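Long-range contacts in endoglucanase (Thermotoga maritima, PDB 2FVG), which probably acts as a metal-dependent aminopeptidase of the M42 family, using two divalent cations per subunit, despite being named an endoglucanase: residues Y3-L7 against F23-K27; I28-N34 against L43-R48; P213-V219 against V295-I300; H238-P243 against I313-D318; A244-Y248 against F259-V263. All coordinates share one frame; numbering follows the deposited sequence.

Interaction 1. Residues Y3-L7 against F23-K27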
# COMPACT_ATOMS: atom_id res chain seq x y z
N TYR A 3 4.47 -12.33 -3.46
CA TYR A 3 3.25 -12.11 -4.18
C TYR A 3 3.08 -10.70 -4.65
O TYR A 3 1.95 -10.25 -4.89
CB TYR A 3 2.07 -12.48 -3.28
CG TYR A 3 2.27 -13.84 -2.67
CD1 TYR A 3 2.11 -14.99 -3.44
CD2 TYR A 3 2.65 -13.97 -1.35
CE1 TYR A 3 2.30 -16.23 -2.90
CE2 TYR A 3 2.85 -15.21 -0.79
CZ TYR A 3 2.67 -16.34 -1.58
OH TYR A 3 2.87 -17.58 -1.04
N LEU A 4 4.18 -9.98 -4.79
CA LEU A 4 4.09 -8.61 -5.26
C LEU A 4 3.39 -8.53 -6.60
O LEU A 4 2.59 -7.65 -6.81
CB LEU A 4 5.45 -7.95 -5.35
CG LEU A 4 5.41 -6.45 -5.63
CD1 LEU A 4 4.58 -5.74 -4.60
CD2 LEU A 4 6.82 -5.94 -5.59
N LYS A 5 3.68 -9.47 -7.50
CA LYS A 5 3.01 -9.46 -8.80
C LYS A 5 1.50 -9.55 -8.64
O LYS A 5 0.77 -8.76 -9.25
CB LYS A 5 3.52 -10.60 -9.69
CG LYS A 5 2.77 -10.72 -11.02
CD LYS A 5 3.34 -11.83 -11.91
N GLU A 6 1.01 -10.48 -7.84
CA GLU A 6 -0.46 -10.55 -7.69
C GLU A 6 -1.01 -9.34 -6.93
O GLU A 6 -2.03 -8.79 -7.32
CB GLU A 6 -0.96 -11.84 -7.01
CG GLU A 6 -0.67 -13.17 -7.73
CD GLU A 6 0.73 -13.74 -7.47
OE1 GLU A 6 1.72 -12.97 -7.35
OE2 GLU A 6 0.85 -14.99 -7.40
N LEU A 7 -0.32 -8.93 -5.86
CA LEU A 7 -0.76 -7.80 -5.05
C LEU A 7 -0.87 -6.54 -5.88
O LEU A 7 -1.90 -5.87 -5.88
CB LEU A 7 0.14 -7.60 -3.83
CG LEU A 7 -0.19 -8.66 -2.78
CD1 LEU A 7 0.87 -8.72 -1.72
CD2 LEU A 7 -1.60 -8.42 -2.16
N PHE A 23 -7.17 -12.30 -0.55
CA PHE A 23 -5.91 -12.83 -1.04
C PHE A 23 -4.89 -12.93 0.10
O PHE A 23 -4.34 -13.99 0.35
CB PHE A 23 -5.38 -11.97 -2.21
CG PHE A 23 -4.10 -12.48 -2.78
CD1 PHE A 23 -4.10 -13.51 -3.72
CD2 PHE A 23 -2.89 -11.96 -2.36
CE1 PHE A 23 -2.91 -13.99 -4.24
CE2 PHE A 23 -1.70 -12.44 -2.86
CZ PHE A 23 -1.71 -13.46 -3.81
N ILE A 24 -4.66 -11.82 0.79
CA ILE A 24 -3.71 -11.77 1.89
C ILE A 24 -4.03 -12.85 2.94
O ILE A 24 -3.14 -13.62 3.37
CB ILE A 24 -3.65 -10.34 2.50
CG1 ILE A 24 -3.10 -9.35 1.46
CG2 ILE A 24 -2.79 -10.36 3.74
CD1 ILE A 24 -3.12 -7.85 1.89
N LYS A 25 -5.31 -12.94 3.30
CA LYS A 25 -5.82 -13.95 4.23
C LYS A 25 -5.40 -15.36 3.80
O LYS A 25 -4.84 -16.12 4.59
CB LYS A 25 -7.34 -13.84 4.27
CG LYS A 25 -8.03 -14.55 5.41
CD LYS A 25 -9.56 -14.35 5.35
CE LYS A 25 -9.94 -12.86 5.29
NZ LYS A 25 -11.41 -12.64 5.05
N SER A 26 -5.63 -15.71 2.53
CA SER A 26 -5.26 -17.04 2.03
C SER A 26 -3.76 -17.32 2.15
O SER A 26 -3.35 -18.48 2.32
CB SER A 26 -5.74 -17.27 0.59
OG SER A 26 -5.03 -16.46 -0.34
N LYS A 27 -2.94 -16.27 2.09
CA LYS A 27 -1.50 -16.44 2.20
C LYS A 27 -0.95 -16.48 3.63
O LYS A 27 0.09 -17.11 3.88
CB LYS A 27 -0.76 -15.37 1.38
CG LYS A 27 -1.11 -15.37 -0.11
CD LYS A 27 -0.87 -16.74 -0.79
CE LYS A 27 -1.32 -16.69 -2.23
NZ LYS A 27 -1.12 -17.98 -2.95

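Interaction 2. Residues I28-N34 against L43-R48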
# COMPACT_ATOMS: atom_id res chain seq x y z
N ILE A 28 -1.63 -15.83 4.57
CA ILE A 28 -1.12 -15.77 5.94
C ILE A 28 -1.85 -16.59 7.01
O ILE A 28 -1.35 -16.73 8.13
CB ILE A 28 -0.91 -14.31 6.43
CG1 ILE A 28 -2.26 -13.57 6.45
CG2 ILE A 28 0.16 -13.63 5.57
CD1 ILE A 28 -2.23 -12.16 7.04
N GLU A 29 -3.02 -17.14 6.67
CA GLU A 29 -3.82 -17.96 7.61
C GLU A 29 -3.02 -18.95 8.44
O GLU A 29 -3.16 -19.00 9.67
CB GLU A 29 -4.91 -18.74 6.88
CG GLU A 29 -6.17 -17.96 6.65
CD GLU A 29 -7.16 -18.68 5.73
OE1 GLU A 29 -6.73 -19.56 4.94
OE2 GLU A 29 -8.36 -18.33 5.80
N GLY A 30 -2.18 -19.75 7.78
CA GLY A 30 -1.41 -20.76 8.48
C GLY A 30 -0.07 -20.27 8.99
O GLY A 30 0.77 -21.08 9.37
N LEU A 31 0.12 -18.96 8.98
CA LEU A 31 1.38 -18.36 9.43
C LEU A 31 1.24 -17.56 10.73
O LEU A 31 2.23 -17.23 11.37
CB LEU A 31 1.93 -17.44 8.33
CG LEU A 31 2.35 -18.12 7.02
CD1 LEU A 31 2.69 -17.08 5.98
CD2 LEU A 31 3.51 -19.10 7.23
N VAL A 32 -0.00 -17.26 11.09
CA VAL A 32 -0.30 -16.44 12.25
C VAL A 32 -1.04 -17.24 13.35
O VAL A 32 -1.51 -18.36 13.10
CB VAL A 32 -1.09 -15.17 11.84
CG1 VAL A 32 -0.26 -14.31 10.91
CG2 VAL A 32 -2.41 -15.52 11.16
N ASP A 33 -1.10 -16.68 14.55
CA ASP A 33 -1.75 -17.35 15.68
C ASP A 33 -3.23 -17.01 15.70
O ASP A 33 -4.06 -17.83 16.09
CB ASP A 33 -1.09 -16.95 16.99
CG ASP A 33 0.40 -17.30 17.03
OD1 ASP A 33 0.77 -18.46 16.76
OD2 ASP A 33 1.20 -16.41 17.37
N ASN A 34 -3.56 -15.80 15.28
CA ASN A 34 -4.93 -15.39 15.18
C ASN A 34 -5.06 -14.45 13.99
O ASN A 34 -4.13 -13.72 13.67
CB ASN A 34 -5.38 -14.71 16.48
CG ASN A 34 -6.87 -14.41 16.50
OD1 ASN A 34 -7.70 -15.22 16.05
ND2 ASN A 34 -7.23 -13.25 17.04
N LEU A 43 -7.68 -6.10 8.19
CA LEU A 43 -7.30 -7.48 8.43
C LEU A 43 -6.25 -7.43 9.52
O LEU A 43 -5.24 -6.77 9.36
CB LEU A 43 -6.72 -8.11 7.17
CG LEU A 43 -6.29 -9.58 7.26
CD1 LEU A 43 -7.47 -10.47 7.62
CD2 LEU A 43 -5.72 -9.98 5.93
N ILE A 44 -6.51 -8.13 10.63
CA ILE A 44 -5.63 -8.10 11.78
C ILE A 44 -5.08 -9.49 12.03
O ILE A 44 -5.82 -10.42 12.31
CB ILE A 44 -6.40 -7.59 13.03
CG1 ILE A 44 -7.06 -6.25 12.71
CG2 ILE A 44 -5.49 -7.54 14.27
CD1 ILE A 44 -7.68 -5.58 13.89
N ALA A 45 -3.76 -9.60 11.92
CA ALA A 45 -3.09 -10.87 12.10
C ALA A 45 -2.24 -10.74 13.33
O ALA A 45 -1.60 -9.71 13.51
CB ALA A 45 -2.23 -11.17 10.90
N LEU A 46 -2.27 -11.75 14.19
CA LEU A 46 -1.46 -11.75 15.41
C LEU A 46 -0.38 -12.81 15.41
O LEU A 46 -0.64 -13.99 15.13
CB LEU A 46 -2.34 -11.96 16.65
CG LEU A 46 -1.72 -12.25 18.02
CD1 LEU A 46 -0.76 -11.15 18.45
CD2 LEU A 46 -2.81 -12.42 19.08
N LYS A 47 0.84 -12.40 15.74
CA LYS A 47 1.91 -13.34 15.90
C LYS A 47 2.36 -13.11 17.34
O LYS A 47 2.99 -12.10 17.64
CB LYS A 47 3.03 -13.06 14.90
CG LYS A 47 4.08 -14.14 14.87
CD LYS A 47 3.59 -15.34 14.11
CE LYS A 47 4.61 -16.46 14.20
NZ LYS A 47 4.09 -17.62 13.43
N ARG A 48 2.00 -14.02 18.24
CA ARG A 48 2.36 -13.89 19.64
C ARG A 48 3.88 -13.95 19.80
O ARG A 48 4.58 -14.62 19.04
CB ARG A 48 1.64 -14.92 20.52
CG ARG A 48 0.12 -14.76 20.50
CD ARG A 48 -0.66 -15.63 21.50
NE ARG A 48 -2.06 -15.18 21.51
CZ ARG A 48 -3.05 -15.70 20.78
NH1 ARG A 48 -2.85 -16.76 19.99
NH2 ARG A 48 -4.26 -15.17 20.85
O HOH W 1 2.18 -18.86 14.61
O HOH W 2 3.78 -17.01 17.66

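Interaction 3. Residues P213-V219 against V295-I300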
# COMPACT_ATOMS: atom_id res chain seq x y z
N PRO A 213 -1.67 -0.80 21.33
CA PRO A 213 -0.25 -1.14 21.17
C PRO A 213 0.68 -0.23 21.96
O PRO A 213 0.34 0.92 22.22
CB PRO A 213 -0.02 -0.96 19.66
CG PRO A 213 -1.11 -0.01 19.18
CD PRO A 213 -2.25 -0.13 20.15
N THR A 214 1.85 -0.75 22.34
CA THR A 214 2.86 0.08 23.02
C THR A 214 3.42 1.05 21.97
O THR A 214 3.65 2.24 22.24
CB THR A 214 3.99 -0.81 23.61
OG1 THR A 214 3.41 -1.69 24.57
CG2 THR A 214 5.05 0.00 24.30
N CYS A 215 3.63 0.55 20.75
CA CYS A 215 4.11 1.37 19.65
C CYS A 215 3.83 0.69 18.32
O CYS A 215 3.49 -0.49 18.28
CB CYS A 215 5.60 1.68 19.79
SG CYS A 215 6.64 0.25 19.66
N ALA A 216 3.99 1.45 17.24
CA ALA A 216 3.68 1.01 15.89
C ALA A 216 4.81 1.29 14.88
O ALA A 216 5.60 2.22 15.05
CB ALA A 216 2.38 1.72 15.43
N ILE A 217 4.88 0.47 13.84
CA ILE A 217 5.81 0.68 12.73
C ILE A 217 4.88 0.73 11.53
O ILE A 217 4.13 -0.21 11.31
CB ILE A 217 6.80 -0.50 12.58
CG1 ILE A 217 7.77 -0.55 13.76
CG2 ILE A 217 7.67 -0.37 11.32
CD1 ILE A 217 8.61 -1.85 13.75
N VAL A 218 4.86 1.84 10.80
CA VAL A 218 4.06 1.94 9.58
C VAL A 218 5.00 1.67 8.39
O VAL A 218 6.05 2.28 8.26
CB VAL A 218 3.37 3.34 9.46
CG1 VAL A 218 2.48 3.38 8.26
CG2 VAL A 218 2.55 3.61 10.72
N VAL A 219 4.65 0.68 7.56
CA VAL A 219 5.41 0.32 6.37
C VAL A 219 4.71 0.93 5.16
O VAL A 219 3.59 0.55 4.80
CB VAL A 219 5.51 -1.21 6.23
CG1 VAL A 219 6.33 -1.61 5.00
CG2 VAL A 219 6.19 -1.81 7.50
N VAL A 295 -0.10 6.66 19.39
CA VAL A 295 0.96 5.92 20.06
C VAL A 295 2.30 6.22 19.35
O VAL A 295 2.31 6.55 18.18
CB VAL A 295 0.70 4.38 20.10
CG1 VAL A 295 -0.63 4.11 20.78
CG2 VAL A 295 0.75 3.73 18.70
N PRO A 296 3.42 6.12 20.08
CA PRO A 296 4.74 6.32 19.50
C PRO A 296 4.87 5.44 18.27
O PRO A 296 4.58 4.26 18.33
CB PRO A 296 5.67 5.77 20.59
CG PRO A 296 4.94 6.04 21.84
CD PRO A 296 3.50 5.77 21.51
N ALA A 297 5.30 6.01 17.15
CA ALA A 297 5.43 5.22 15.93
C ALA A 297 6.68 5.55 15.16
O ALA A 297 7.31 6.59 15.36
CB ALA A 297 4.20 5.42 15.05
N GLY A 298 7.05 4.62 14.28
CA GLY A 298 8.13 4.80 13.35
C GLY A 298 7.52 4.58 11.97
O GLY A 298 6.46 3.93 11.84
N VAL A 299 8.13 5.17 10.94
CA VAL A 299 7.68 4.96 9.57
C VAL A 299 8.89 4.53 8.75
O VAL A 299 9.96 5.16 8.82
CB VAL A 299 7.05 6.22 8.93
CG1 VAL A 299 6.54 5.93 7.53
CG2 VAL A 299 5.91 6.76 9.79
N ILE A 300 8.73 3.45 8.01
CA ILE A 300 9.74 2.91 7.12
C ILE A 300 9.14 2.79 5.71
O ILE A 300 8.04 2.25 5.53
CB ILE A 300 10.23 1.56 7.63
CG1 ILE A 300 10.91 1.77 8.99
CG2 ILE A 300 11.25 0.95 6.69
CD1 ILE A 300 11.17 0.50 9.74

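Interaction 4. Residues H238-P243 against I313-D318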
# COMPACT_ATOMS: atom_id res chain seq x y z
N HIS A 238 15.98 7.80 -3.00
CA HIS A 238 16.35 7.09 -4.23
C HIS A 238 16.25 5.59 -4.27
O HIS A 238 16.50 4.91 -3.29
CB HIS A 238 17.76 7.49 -4.65
CG HIS A 238 17.91 8.96 -4.84
ND1 HIS A 238 17.17 9.68 -5.76
CD2 HIS A 238 18.74 9.86 -4.24
CE1 HIS A 238 17.51 10.95 -5.71
NE2 HIS A 238 18.47 11.08 -4.80
N LEU A 239 15.90 5.09 -5.46
CA LEU A 239 15.88 3.65 -5.72
C LEU A 239 17.30 3.16 -5.54
O LEU A 239 18.24 3.78 -6.04
CB LEU A 239 15.42 3.36 -7.15
CG LEU A 239 13.97 3.63 -7.59
CD1 LEU A 239 13.82 3.30 -9.04
CD2 LEU A 239 13.01 2.80 -6.80
N GLY A 240 17.47 2.07 -4.81
CA GLY A 240 18.79 1.49 -4.61
C GLY A 240 19.51 1.89 -3.34
O GLY A 240 20.41 1.18 -2.90
N ASP A 241 19.12 3.02 -2.75
CA ASP A 241 19.76 3.50 -1.51
C ASP A 241 19.19 2.91 -0.19
O ASP A 241 19.62 3.31 0.89
CB ASP A 241 19.82 5.04 -1.47
CG ASP A 241 20.81 5.62 -2.50
OD1 ASP A 241 21.47 4.84 -3.22
OD2 ASP A 241 20.95 6.85 -2.57
N GLY A 242 18.24 1.98 -0.30
CA GLY A 242 17.66 1.29 0.86
C GLY A 242 16.34 1.86 1.36
O GLY A 242 15.84 2.83 0.81
N PRO A 243 15.73 1.20 2.36
CA PRO A 243 14.51 1.76 2.91
C PRO A 243 14.78 3.12 3.53
O PRO A 243 15.86 3.34 4.12
CB PRO A 243 14.12 0.77 4.01
CG PRO A 243 15.41 -0.00 4.33
CD PRO A 243 16.11 -0.09 2.99
N ILE A 313 8.16 2.33 -10.10
CA ILE A 313 9.25 1.38 -10.09
C ILE A 313 9.80 1.19 -8.70
O ILE A 313 9.98 2.17 -7.99
CB ILE A 313 10.42 1.95 -10.95
CG1 ILE A 313 9.90 2.50 -12.30
CG2 ILE A 313 11.55 0.94 -11.16
CD1 ILE A 313 10.85 3.47 -12.96
N ILE A 314 10.03 -0.05 -8.29
CA ILE A 314 10.74 -0.29 -7.04
C ILE A 314 12.01 -1.08 -7.33
O ILE A 314 12.10 -1.79 -8.34
CB ILE A 314 9.90 -1.00 -5.96
CG1 ILE A 314 9.58 -2.44 -6.36
CG2 ILE A 314 8.65 -0.19 -5.60
CD1 ILE A 314 9.17 -3.30 -5.19
N ASP A 315 13.00 -0.95 -6.45
CA ASP A 315 14.24 -1.67 -6.58
C ASP A 315 14.07 -2.85 -5.64
O ASP A 315 13.71 -2.65 -4.48
CB ASP A 315 15.40 -0.76 -6.17
CG ASP A 315 16.74 -1.41 -6.33
OD1 ASP A 315 17.12 -2.21 -5.45
OD2 ASP A 315 17.43 -1.13 -7.33
N LEU A 316 14.28 -4.06 -6.15
CA LEU A 316 14.12 -5.27 -5.32
C LEU A 316 15.14 -5.40 -4.17
O LEU A 316 14.85 -6.05 -3.17
CB LEU A 316 14.01 -6.54 -6.18
CG LEU A 316 12.79 -6.58 -7.12
CD1 LEU A 316 12.84 -7.79 -8.01
CD2 LEU A 316 11.48 -6.55 -6.33
N ASN A 317 16.32 -4.81 -4.32
CA ASN A 317 17.26 -4.83 -3.20
C ASN A 317 16.72 -3.98 -2.05
O ASN A 317 16.87 -4.33 -0.89
CB ASN A 317 18.65 -4.33 -3.60
CG ASN A 317 19.38 -5.30 -4.50
OD1 ASN A 317 19.39 -6.51 -4.25
ND2 ASN A 317 20.03 -4.78 -5.54
N ASP A 318 16.09 -2.85 -2.38
CA ASP A 318 15.48 -1.99 -1.36
C ASP A 318 14.35 -2.74 -0.67
O ASP A 318 14.22 -2.70 0.54
CB ASP A 318 14.88 -0.74 -1.98
CG ASP A 318 15.91 0.25 -2.43
OD1 ASP A 318 17.08 0.23 -1.98
OD2 ASP A 318 15.51 1.09 -3.26

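Interaction 5. Residues A244-Y248 against F259-V263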
# COMPACT_ATOMS: atom_id res chain seq x y z
N ALA A 244 13.79 4.01 3.40
CA ALA A 244 13.84 5.37 3.94
C ALA A 244 13.27 5.38 5.35
O ALA A 244 12.21 4.82 5.58
CB ALA A 244 12.98 6.34 3.06
N ILE A 245 13.97 6.04 6.28
CA ILE A 245 13.53 6.11 7.68
C ILE A 245 13.00 7.54 7.89
O ILE A 245 13.75 8.50 7.74
CB ILE A 245 14.69 5.68 8.63
CG1 ILE A 245 15.16 4.27 8.24
CG2 ILE A 245 14.25 5.64 10.09
CD1 ILE A 245 16.37 3.80 9.00
N THR A 246 11.70 7.67 8.14
CA THR A 246 11.09 8.97 8.34
C THR A 246 11.49 9.60 9.68
O THR A 246 11.47 8.95 10.72
CB THR A 246 9.56 8.87 8.22
OG1 THR A 246 9.23 8.38 6.92
CG2 THR A 246 8.90 10.21 8.39
N PHE A 247 11.86 10.88 9.63
CA PHE A 247 12.24 11.63 10.83
C PHE A 247 11.05 12.42 11.38
O PHE A 247 10.87 12.51 12.59
CB PHE A 247 13.44 12.55 10.53
CG PHE A 247 13.88 13.39 11.71
CD1 PHE A 247 14.74 12.88 12.68
CD2 PHE A 247 13.44 14.70 11.84
CE1 PHE A 247 15.14 13.66 13.76
CE2 PHE A 247 13.84 15.49 12.92
CZ PHE A 247 14.69 14.97 13.87
N TYR A 248 10.26 13.01 10.49
CA TYR A 248 9.08 13.77 10.84
C TYR A 248 7.98 13.39 9.85
O TYR A 248 8.24 13.32 8.64
CB TYR A 248 9.38 15.27 10.72
CG TYR A 248 8.14 16.16 10.73
CD1 TYR A 248 7.56 16.57 11.93
CD2 TYR A 248 7.58 16.60 9.53
CE1 TYR A 248 6.42 17.39 11.93
CE2 TYR A 248 6.45 17.42 9.51
CZ TYR A 248 5.88 17.82 10.71
OH TYR A 248 4.77 18.64 10.69
N PHE A 259 13.10 6.68 16.28
CA PHE A 259 13.86 6.98 15.07
C PHE A 259 15.26 6.35 15.18
O PHE A 259 15.70 5.63 14.29
CB PHE A 259 13.95 8.50 14.82
CG PHE A 259 14.88 8.86 13.67
CD1 PHE A 259 14.42 8.84 12.35
CD2 PHE A 259 16.20 9.20 13.90
CE1 PHE A 259 15.28 9.16 11.29
CE2 PHE A 259 17.06 9.52 12.85
CZ PHE A 259 16.59 9.50 11.54
N GLN A 260 15.92 6.61 16.31
CA GLN A 260 17.29 6.16 16.54
C GLN A 260 17.42 4.65 16.65
O GLN A 260 18.41 4.10 16.20
CB GLN A 260 17.87 6.85 17.78
CG GLN A 260 19.39 6.77 17.90
CD GLN A 260 20.11 7.48 16.75
OE1 GLN A 260 19.77 8.61 16.39
NE2 GLN A 260 21.11 6.83 16.19
N THR A 261 16.43 3.99 17.25
CA THR A 261 16.42 2.53 17.35
C THR A 261 16.40 1.91 15.97
O THR A 261 17.12 0.94 15.70
CB THR A 261 15.21 2.01 18.16
OG1 THR A 261 15.30 2.48 19.50
CG2 THR A 261 15.16 0.48 18.18
N ILE A 262 15.57 2.47 15.09
CA ILE A 262 15.47 1.97 13.74
C ILE A 262 16.79 2.14 12.99
O ILE A 262 17.30 1.22 12.35
CB ILE A 262 14.32 2.64 12.98
CG1 ILE A 262 12.99 2.33 13.67
CG2 ILE A 262 14.26 2.13 11.56
CD1 ILE A 262 11.77 3.08 13.08
N VAL A 263 17.37 3.32 13.09
CA VAL A 263 18.65 3.62 12.45
C VAL A 263 19.76 2.72 12.98
O VAL A 263 20.54 2.16 12.21
CB VAL A 263 19.05 5.10 12.66
CG1 VAL A 263 20.55 5.31 12.37
CG2 VAL A 263 18.19 5.99 11.83

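Interaction 1. Residues Y3-L7 against F23-K27
Phe23 turns its edge toward the face of Tyr3 in an offset edge-to-face pair, with centroids 5.9 Å apart and planes at 79°, where the first turn of helix 4-9 meets the C-terminal half of helix 18-28. Lys27 lays its aliphatic chain over a face of the same tyrosine, a CH-pi contact in which CD lies 4.0 Å from the Tyr3 ring centroid and 23° off the normal. The bend of Lys27 at chi2 (-56°) turns the chain across the ring.

Apolar contacts to Phe23 come from three residues. Tyr3 CB meets its edge in the ring plane, 3.8 Å from Phe23 CE2, while Glu6 offers its CB to Phe23 CZ at 3.7 Å. On the Leu7 side, branch CD2 touches both Phe23 CD2 (3.8 Å) and Ile24 CG1 (4.0 Å).

No hydrogen bond crosses between the segments; the polar end of Tyr3 is held elsewhere, its OH bonded to Glu180 OE2. That bond belongs to helix 166-180, which also receives Tyr3 and Leu7 at Ile176. Helix 4-9 thus rests on helix 166-180, while from helix 18-28 Ile24 reaches Met62, in the loop that follows strand 55-61.

Interaction 2. Residues I28-N34 against L43-R48
A classic beta bulge sets two residues, Asp33 and Asn34, opposite the single Leu46, where the chain leaving helix 18-28 joins strand 43-47 as its antiparallel neighbour. Leu46 O accepts Asp33 N at 2.8 Å, almost in line with the carbonyl, and a longer, weak bond from Asn34 N; Leu46 N returns a bond to Asn34 O.

The side chains divide into a polar and an apolar group. Asp33 places CG beside its own backbone N (chi1 -59°), which brings the carboxylate to the backbone of Arg48: OD2 takes Arg48 N at 2.7 Å, nearly along its C-O axis, and a water links the same oxygen to Arg48 O. Lys47 sets out anti to its backbone N and bends at chi2 (76°), ending with NZ 2.8 Å from Leu31 O. Arg48 NH1 touches Asp33 CB at 3.5 Å; within its own segment, Leu46 CD2 lies over one face of the guanidinium, toward the rim.

On the apolar side, Ala45 CB touches both Val32 CG1 (3.7 Å) and Ile28 CD1 (4.0 Å), and strand 187-194 continues the sheet beyond strand 43-47. Lys47 and Asp33 do not pair directly; a single water spans them, donating to Asp33 OD1 and accepting from Lys47 NZ, each at 2.6 Å.

Interaction 3. Residues P213-V219 against V295-I300
Gly298 O takes the shortest hydrogen bond across this pair of strands, 2.8 Å from Val218 N with a nearly straight N-H angle of 172°. It belongs to a parallel beta ladder in the central mixed sheet, where strands 215-219 and 297-300 run 4.6 Å apart at closest approach and only 16° from parallel. The bonds alternate in direction as a parallel pairing requires: Ala216 N gives to Pro296 O, Gly298 N to Ala216 O, and Ile300 N to Val218 O, the last also at 172°. CA-H...O contacts supplement them, among them Ile217 CA to Gly298 O at 3.4 Å, so this carbonyl is approached by two neighbouring groups of one strand.

The side chains alternate between the faces. Ala216, Val218, Ala297 and Val299 share one face, where Ala216 CB lies 4.1 Å from Ala297 CB and Val218 CB is 4.3 Å from Val299 CG2. Val218 also lies about 4 Å, side chain to side chain, from His61 and Glu220, both predicted ligands of the first zinc. Ile217, Val219 and Ile300 occupy the other face, covered by Ile326 of helix 316-332. Strand 55-61 pairs with the far edge of strand 215-224.

At the entrance to the ladder Val295 points toward segment 213-219, its CG2 near Ala216 CB and its CG1 3.6 Å from Pro213 O. On the face shared with the side-chain-less Gly298, the Ile217 and Ile300 chains cross obliquely, with Ile217 CG2 touching Ile300 CD1 at 3.9 Å.

Interaction 4. Residues H238-P243 against I313-D318
With CG turned beside its own backbone N (chi1 -73°), Asp318 directs its carboxylate out of the first turn of helix 316-332 and into the loop 238-243, where the two oxygens divide the work. OD2 accepts Gly240 N at 2.7 Å on its syn side, in a nearly straight bond. OD1 accepts Gly242 N at the same 2.7 Å, but that donor stands 48° out of the carboxylate plane and the bond is bent to 135°. Gly240 is the third residue of the type II turn from His238 to Asp241, closed by Asp241 N on His238 O at 3.3 Å, and Gly242 follows directly after the turn. One carboxylate thus bridges Gly240 N and Gly242 N and ties the turn to the start of the helix.

Leu239 makes the apolar half of the contact. Its CD1 meets Ile313 CG2 of strand 312-315 at 3.9 Å, while CD2 comes 3.3 Å from Ile313 O.

Asp315 is the N-cap of the helix: its OD1 accepts weak capping bonds from both Asn317 N and Asp318 N, and its OD2 forms a salt bridge with Arg160. Two loop amides and the nearby helix N-terminus would be expected to stabilise negative charge on the buried Asp318, which implies that its carboxylate is probably ionised.

Interaction 5. Residues A244-Y248 against F259-V263
Phe259 is covered on both faces: Phe247 CD1 stands 3.8 Å above the plane, over the ring centre, and Val263 CG2 lies at 3.8 Å on the opposite face, offset toward the rim. This is packing of strand 244-245 and the residues after it on helix 256-268, within the beta-alpha-beta unit that strand 274-275 completes. Around the edge, near the ring plane, comes Thr246 O, 3.4 Å from Phe259 CD1. The two phenyl groups thus form an edge-to-face, T-shaped pair, Phe247 supplying the edge, with centroids 5.2 Å apart and planes at 87°.

Phe259 reaches segment 244-248 by carrying CG anti to its backbone N (chi1 173°), which extends the ring from the helix to Phe247 and the Thr246 carbonyl. No hydrogen bond joins the two segments; the contact is apolar apart from the Thr246 carbonyl at the ring edge.

The strand's main contribution is Ile245, whose side chain points into the helix and runs alongside Ile262 but points the other way. Beyond it, Ile262 packs on Ile300 and Ile335, and Phe259 on Met275 of strand 274-275. Ile245 CG2 touches Phe259 CE1 at 3.9 Å, and at the end of the same chain CD1 lies 3.7 Å from Ile262 CG2 and 4.0 Å from Val263 CG2.

In the fold
Interactions 2 to 5 all reach the central mixed sheet, while interaction 1 joins helices beside it. Interactions 1 and 2 follow one another in the chain and touch where Ile24 CG2 meets Leu43 CD2 at 3.7 Å. Interaction 1 also reaches interaction 4, with Leu4 CD2 3.6 Å from Ile314 CD1. Interactions 3 and 5 are closest, centres 11 Å apart, sharing a probable hydrogen bond from Thr246 N to Val299 O (3.1 Å). Interaction 3 meets interaction 4 through Ile300 and Pro243. Toward the two-metal site, side chains come within about 4 Å (Val218 and His61), about 6 Å (Thr246 and Glu220) and about 8 Å (Ile314 and Asp167) of predicted metal ligands.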